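Local coordinates for malonyl CoA-acyl carrier protein transacylase (Synechocystis sp. PCC 6803 substr. Kazusa, PDB 4RR5) that transfers the malonyl group from malonyl-CoA to holo-acyl carrier protein, supplying malonyl-ACP for fatty acid biosynthesis, at residues P8-Q13 with A54-T59; V146-D151 with T239-W244; V158-V163 with S184-S189. All blocks are in the same frame, centred on the assembly; numbering follows the deposited sequence.

Interaction 1: P8-Q13 with A54-T59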
# COMPACT_ATOMS: atom_id res chain seq x y z
N PRO A 8 -0.38 -3.45 3.94
CA PRO A 8 -1.58 -3.03 3.22
C PRO A 8 -1.70 -1.51 3.04
O PRO A 8 -1.16 -0.74 3.83
CB PRO A 8 -2.71 -3.57 4.09
CG PRO A 8 -2.14 -3.57 5.47
CD PRO A 8 -0.70 -3.95 5.29
N GLY A 9 -2.39 -1.09 2.00
CA GLY A 9 -2.56 0.33 1.78
C GLY A 9 -3.99 0.78 1.96
O GLY A 9 -4.74 0.19 2.74
N GLN A 10 -4.35 1.82 1.21
CA GLN A 10 -5.66 2.46 1.26
C GLN A 10 -6.76 1.45 1.07
O GLN A 10 -6.65 0.57 0.22
CB GLN A 10 -5.75 3.54 0.18
CG GLN A 10 -7.06 4.30 0.15
CD GLN A 10 -7.06 5.46 1.11
OE1 GLN A 10 -6.10 6.22 1.16
NE2 GLN A 10 -8.14 5.60 1.88
N GLY A 11 -7.83 1.56 1.87
CA GLY A 11 -8.90 0.59 1.83
C GLY A 11 -8.82 -0.46 2.92
O GLY A 11 -9.81 -1.12 3.19
N SER A 12 -7.66 -0.63 3.55
CA SER A 12 -7.53 -1.59 4.65
C SER A 12 -7.76 -0.98 6.03
O SER A 12 -7.80 -1.68 7.04
CB SER A 12 -6.16 -2.24 4.62
OG SER A 12 -6.10 -3.15 3.54
N GLN A 13 -7.91 0.33 6.07
CA GLN A 13 -8.13 0.99 7.34
C GLN A 13 -9.52 0.62 7.88
O GLN A 13 -10.47 0.40 7.12
CB GLN A 13 -8.00 2.51 7.18
CG GLN A 13 -9.26 3.19 6.67
CD GLN A 13 -9.48 3.02 5.17
OE1 GLN A 13 -8.65 2.43 4.46
NE2 GLN A 13 -10.59 3.54 4.67
N ALA A 54 -11.39 7.45 6.10
CA ALA A 54 -11.15 6.95 4.75
C ALA A 54 -10.57 8.04 3.84
O ALA A 54 -10.02 7.73 2.78
CB ALA A 54 -12.44 6.38 4.17
N LEU A 55 -10.69 9.30 4.25
CA LEU A 55 -10.04 10.38 3.52
C LEU A 55 -8.53 10.15 3.49
O LEU A 55 -7.88 10.10 4.54
CB LEU A 55 -10.38 11.74 4.15
CG LEU A 55 -11.87 12.11 4.20
CD1 LEU A 55 -12.07 13.53 4.67
CD2 LEU A 55 -12.54 11.87 2.85
N THR A 56 -7.99 10.02 2.28
CA THR A 56 -6.62 9.55 2.08
C THR A 56 -5.55 10.36 2.83
O THR A 56 -4.51 9.82 3.16
CB THR A 56 -6.27 9.50 0.56
OG1 THR A 56 -5.25 8.51 0.34
CG2 THR A 56 -5.81 10.86 0.04
N GLN A 57 -5.83 11.63 3.13
CA GLN A 57 -4.89 12.47 3.90
C GLN A 57 -4.85 12.09 5.38
O GLN A 57 -3.91 12.44 6.08
CB GLN A 57 -5.24 13.96 3.76
CG GLN A 57 -6.57 14.40 4.38
CD GLN A 57 -7.76 14.27 3.45
OE1 GLN A 57 -7.63 13.87 2.29
NE2 GLN A 57 -8.95 14.63 3.95
N ASN A 58 -5.88 11.39 5.84
CA ASN A 58 -5.85 10.76 7.16
C ASN A 58 -5.33 9.33 7.06
O ASN A 58 -4.43 8.93 7.79
CB ASN A 58 -7.24 10.76 7.80
CG ASN A 58 -7.78 12.17 8.09
OD1 ASN A 58 -7.03 13.07 8.49
ND2 ASN A 58 -9.08 12.35 7.90
N THR A 59 -5.90 8.58 6.14
CA THR A 59 -5.64 7.15 6.04
C THR A 59 -4.17 6.83 5.84
O THR A 59 -3.64 5.91 6.48
CB THR A 59 -6.41 6.53 4.88
OG1 THR A 59 -7.77 7.00 4.89
CG2 THR A 59 -6.37 5.01 4.98

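Interaction 2: V146-D151 with T239-W244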
# COMPACT_ATOMS: atom_id res chain seq x y z
N VAL A 146 -8.81 5.78 -19.49
CA VAL A 146 -8.80 4.73 -18.46
C VAL A 146 -7.59 3.78 -18.56
O VAL A 146 -7.27 3.27 -19.63
CB VAL A 146 -10.09 3.88 -18.50
CG1 VAL A 146 -10.05 2.78 -17.45
CG2 VAL A 146 -11.29 4.74 -18.26
N VAL A 147 -6.92 3.56 -17.43
CA VAL A 147 -5.74 2.70 -17.37
C VAL A 147 -5.86 1.68 -16.22
O VAL A 147 -6.71 1.81 -15.35
CB VAL A 147 -4.45 3.54 -17.21
CG1 VAL A 147 -4.25 3.94 -15.75
CG2 VAL A 147 -3.24 2.78 -17.74
N LEU A 148 -5.00 0.67 -16.24
CA LEU A 148 -4.96 -0.30 -15.17
C LEU A 148 -4.02 0.20 -14.07
O LEU A 148 -2.86 0.51 -14.33
CB LEU A 148 -4.53 -1.67 -15.69
CG LEU A 148 -4.88 -2.84 -14.77
CD1 LEU A 148 -5.42 -4.02 -15.54
CD2 LEU A 148 -3.65 -3.26 -13.99
N ALA A 149 -4.55 0.29 -12.85
CA ALA A 149 -3.88 0.96 -11.74
C ALA A 149 -3.38 -0.03 -10.70
O ALA A 149 -2.31 0.15 -10.11
CB ALA A 149 -4.83 1.99 -11.09
N ASN A 150 -4.17 -1.06 -10.44
CA ASN A 150 -3.73 -2.19 -9.65
C ASN A 150 -3.88 -3.45 -10.45
O ASN A 150 -4.92 -3.65 -11.09
CB ASN A 150 -4.54 -2.36 -8.36
CG ASN A 150 -4.42 -1.19 -7.41
OD1 ASN A 150 -3.71 -0.22 -7.67
ND2 ASN A 150 -5.14 -1.27 -6.30
N ASP A 151 -2.87 -4.30 -10.41
CA ASP A 151 -3.04 -5.68 -10.83
C ASP A 151 -2.87 -6.53 -9.58
O ASP A 151 -1.75 -6.82 -9.16
CB ASP A 151 -2.05 -6.06 -11.92
CG ASP A 151 -2.07 -7.54 -12.24
OD1 ASP A 151 -3.15 -8.16 -12.15
OD2 ASP A 151 -1.01 -8.09 -12.58
N THR A 239 2.37 7.45 -10.57
CA THR A 239 1.73 7.47 -11.89
C THR A 239 1.63 6.08 -12.51
O THR A 239 1.03 5.89 -13.58
CB THR A 239 2.49 8.36 -12.87
OG1 THR A 239 3.88 8.00 -12.86
CG2 THR A 239 2.34 9.82 -12.47
N GLY A 240 2.21 5.10 -11.83
CA GLY A 240 2.36 3.78 -12.37
C GLY A 240 1.49 2.78 -11.66
O GLY A 240 0.93 3.06 -10.60
N SER A 241 1.40 1.60 -12.25
CA SER A 241 0.50 0.56 -11.80
C SER A 241 1.10 -0.26 -10.66
O SER A 241 2.31 -0.45 -10.58
CB SER A 241 0.13 -0.37 -12.95
OG SER A 241 -0.90 -1.27 -12.55
N VAL A 242 0.23 -0.72 -9.77
CA VAL A 242 0.62 -1.59 -8.68
C VAL A 242 0.54 -3.05 -9.13
O VAL A 242 -0.55 -3.65 -9.25
CB VAL A 242 -0.26 -1.35 -7.44
CG1 VAL A 242 0.09 -2.32 -6.35
CG2 VAL A 242 -0.06 0.08 -6.95
N ARG A 243 1.72 -3.61 -9.39
CA ARG A 243 1.85 -4.98 -9.86
C ARG A 243 1.90 -5.96 -8.69
O ARG A 243 2.91 -6.63 -8.47
CB ARG A 243 3.09 -5.08 -10.73
CG ARG A 243 3.07 -3.98 -11.78
CD ARG A 243 4.37 -3.85 -12.52
NE ARG A 243 4.79 -5.14 -13.05
CZ ARG A 243 5.93 -5.34 -13.70
NH1 ARG A 243 6.77 -4.33 -13.89
NH2 ARG A 243 6.21 -6.55 -14.13
N TRP A 244 0.81 -6.03 -7.93
CA TRP A 244 0.82 -6.82 -6.71
C TRP A 244 0.74 -8.30 -7.01
O TRP A 244 1.40 -9.10 -6.36
CB TRP A 244 -0.31 -6.42 -5.76
CG TRP A 244 -0.09 -7.02 -4.43
CD1 TRP A 244 -0.72 -8.11 -3.90
CD2 TRP A 244 0.88 -6.61 -3.46
NE1 TRP A 244 -0.21 -8.39 -2.65
CE2 TRP A 244 0.78 -7.49 -2.37
CE3 TRP A 244 1.83 -5.58 -3.42
CZ2 TRP A 244 1.58 -7.36 -1.23
CZ3 TRP A 244 2.63 -5.46 -2.29
CH2 TRP A 244 2.50 -6.35 -1.22

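Interaction 3: V158-V163 with S184-S189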
# COMPACT_ATOMS: atom_id res chain seq x y z
N VAL A 158 -7.82 -3.12 -10.49
CA VAL A 158 -8.40 -1.81 -10.29
C VAL A 158 -8.06 -0.94 -11.49
O VAL A 158 -6.91 -0.84 -11.87
CB VAL A 158 -7.89 -1.16 -9.01
CG1 VAL A 158 -8.18 0.33 -9.01
CG2 VAL A 158 -8.51 -1.86 -7.80
N ILE A 159 -9.07 -0.33 -12.10
CA ILE A 159 -8.82 0.60 -13.19
C ILE A 159 -8.93 2.03 -12.68
O ILE A 159 -9.52 2.27 -11.64
CB ILE A 159 -9.79 0.39 -14.37
CG1 ILE A 159 -11.24 0.47 -13.91
CG2 ILE A 159 -9.54 -0.95 -15.04
CD1 ILE A 159 -12.20 0.31 -15.05
N SER A 160 -8.33 2.96 -13.42
CA SER A 160 -8.22 4.34 -12.96
C SER A 160 -8.40 5.30 -14.13
O SER A 160 -8.00 5.00 -15.25
CB SER A 160 -6.86 4.58 -12.29
OG SER A 160 -6.73 5.89 -11.77
N GLY A 161 -9.00 6.46 -13.87
CA GLY A 161 -9.12 7.46 -14.91
C GLY A 161 -10.29 8.41 -14.75
O GLY A 161 -10.75 8.67 -13.63
N THR A 162 -10.76 8.93 -15.88
CA THR A 162 -11.87 9.88 -15.88
C THR A 162 -13.13 9.20 -15.36
O THR A 162 -13.28 7.98 -15.50
CB THR A 162 -12.12 10.47 -17.30
OG1 THR A 162 -12.54 9.43 -18.19
CG2 THR A 162 -10.85 11.12 -17.83
N VAL A 163 -14.02 9.98 -14.75
CA VAL A 163 -15.29 9.44 -14.25
C VAL A 163 -16.08 8.78 -15.37
O VAL A 163 -16.48 7.61 -15.26
CB VAL A 163 -16.16 10.53 -13.60
CG1 VAL A 163 -17.54 9.95 -13.25
CG2 VAL A 163 -15.48 11.11 -12.36
N SER A 184 -11.30 9.66 -4.71
CA SER A 184 -11.82 10.60 -5.69
C SER A 184 -10.74 11.13 -6.63
O SER A 184 -10.90 12.17 -7.26
CB SER A 184 -12.54 11.74 -4.97
OG SER A 184 -11.97 11.95 -3.68
N GLY A 185 -9.64 10.38 -6.74
CA GLY A 185 -8.62 10.73 -7.71
C GLY A 185 -8.32 9.62 -8.70
O GLY A 185 -8.60 8.44 -8.43
N ALA A 186 -7.76 9.99 -9.85
CA ALA A 186 -7.26 9.02 -10.81
C ALA A 186 -5.85 8.54 -10.42
O ALA A 186 -4.88 8.73 -11.15
CB ALA A 186 -7.25 9.61 -12.20
N PHE A 187 -5.76 7.91 -9.25
CA PHE A 187 -4.49 7.49 -8.69
C PHE A 187 -3.82 6.42 -9.56
O PHE A 187 -4.51 5.68 -10.26
CB PHE A 187 -4.69 6.94 -7.29
CG PHE A 187 -5.26 7.93 -6.32
CD1 PHE A 187 -5.20 9.30 -6.57
CD2 PHE A 187 -5.85 7.51 -5.14
CE1 PHE A 187 -5.71 10.21 -5.67
CE2 PHE A 187 -6.36 8.42 -4.24
CZ PHE A 187 -6.30 9.77 -4.50
N HIS A 188 -2.50 6.33 -9.49
CA HIS A 188 -1.74 5.34 -10.25
C HIS A 188 -2.06 5.41 -11.73
O HIS A 188 -2.43 4.42 -12.37
CB HIS A 188 -2.00 3.94 -9.70
CG HIS A 188 -1.43 3.74 -8.33
ND1 HIS A 188 -0.07 3.72 -8.10
CD2 HIS A 188 -2.02 3.63 -7.12
CE1 HIS A 188 0.14 3.58 -6.80
NE2 HIS A 188 -1.02 3.53 -6.19
N SER A 189 -1.92 6.62 -12.27
CA SER A 189 -2.18 6.87 -13.69
C SER A 189 -1.47 8.15 -14.05
O SER A 189 -1.01 8.88 -13.17
CB SER A 189 -3.67 6.99 -13.97
OG SER A 189 -4.13 8.30 -13.71

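Interaction 1: P8-Q13 with A54-T59
Q10 and Q13, in the loop that follows strand 3-7 of the acyltransferase fold, reach across to the start of helix 56-76. A type II beta turn from G9 to S12 carries Q10 at its second position and G11 at its third, where the positive phi (99°) suits glycine because a CB would press on the carbonyl of Q10.

The polar contacts centre on the amide of Q10. Q10 OE1 accepts a hydrogen bond from T56 OG1 at 2.6 Å, the hydroxyl lying above the carbonyl plane; T56 OG1 is also bonded to Q60 NE2. Q10 NE2 makes two weak bonds, to A54 O at 3.0 Å and to T59 OG1 at 3.3 Å. Glutamine suits this place, since one amide can accept from T56 while its N-H groups turn to the carbonyl of A54 and the hydroxyl of T59. T59 OG1 is also bonded to L53 O, and L55, at the N-cap, takes N58 N and T59 N on its carbonyl. The side chain of Q10 lies about 6 Å from that of S88, the active-site serine by similarity.

Van der Waals contact falls to Q13, whose side chain crosses that of T59 at about a right angle, with CB, CG and CD all near CG2 of T59. The bend at chi2 (-77°) folds its amide back: Q13 NE2 rests 3.4 Å from A54 CB, while Q13 OE1 accepts G11 N, in the carbonyl plane, at 2.9 Å.

Interaction 2: V146-D151 with T239-W244
Beside H188, an active-site residue by similarity, the short strand 242-243 pairs in parallel with strand 146-153 and forms one edge of the five-stranded mixed sheet. N150 and V242 are paired in a parallel bridge. The amide V242 N gives an almost straight bond to A149 O at 2.7 Å, with an angle of 173° at the hydrogen, and D151 N returns one to V242 O at 2.7 Å. V242 thus uses both its N-H and its carbonyl on the flanking residues of strand 146-153, as parallel pairing requires. A CA-H...O contact from S241 CA to A149 O, 3.3 Å, adds to the first of these bonds.

A149 and N150 both face V158 on the strand's other side, a classic beta bulge. Side chains of N150 and V242 run side by side in the same direction, and both also touch H87. The small S241 fits close to the backbone: S241 OG, anti to its own N (chi1 -171°), lies 3.2 Å from both L148 O and A149 O.

D151 and R243, on one face, each find a salt-bridge partner just beyond the segment, R245 and E246. The G240 carbonyl accepts ND1 of H188, and the branched V242 packs on that imidazole. Backbone bonding to strand 146-153 therefore probably helps to keep G240 and V242 in place beside the histidine.

Interaction 3: V158-V163 with S184-S189
S160 ties the end of strand 156-161, in the mixed sheet of the acyltransferase fold, to the loop that carries H188, an active-site residue by similarity. The bond from CA to CB of S160 heads toward the loop, and S160 CB lies 3.3 Å from F187 O; the side chain also touches A149 and M125. Beyond CB, chi1 of -177° sets OG opposite the serine's own nitrogen and sends it in among the loop's backbone atoms. There S160 OG donates a hydrogen bond to F187 O at 2.7 Å, with the donor tilted 25° from the carbonyl plane. S160 OG also passes 3.1 Å from A186 C and touches CB of A186 at 3.8 Å and CB of S189 at 3.9 Å. A serine is apt here, small enough to enter the loop's bend and still able to bond a buried carbonyl. An alanine at this position is likely to leave F187 O without that donor and the backbone leading into H188 less firmly fixed.

A186 is the centre of an inverse gamma turn, and its methyl also rests against G161 O. G161 adopts backbone angles (phi 154°) at which a CB would collide with the carbonyl of S160. Just after F187, H188 takes a positive phi, and its NE2 is hydrogen-bonded to S88 OG, an arrangement consistent with a Ser-His catalytic pair. G185 lies where a CB would strike the F187 ring, and G185 O sits 3.9 Å above one face of that ring, toward its rim. Past the histidine the bend is closed by the loop itself, S189 OG donating to A186 O at 2.7 Å.

From the N terminus, interaction 1 closes first: the loop after strand 3-7 meets the start of helix 56-76, with 40 mainly helical residues between. It is complete before the other two begin. Strand 146-153 then opens interaction 2, which closes only at 239-244, and within that long excursion interaction 3 opens on the next strand, 156-161, and closes at 184-189. The two therefore nest rather than cross, and they touch through the paired strands and at H188. Interaction 1 stands apart, its centre about 17 Å from that of interaction 2. It ties its loop to helix 56-76, while interactions 2 and 3 tie the mixed sheet to strand 242-243 and to the loop of H188.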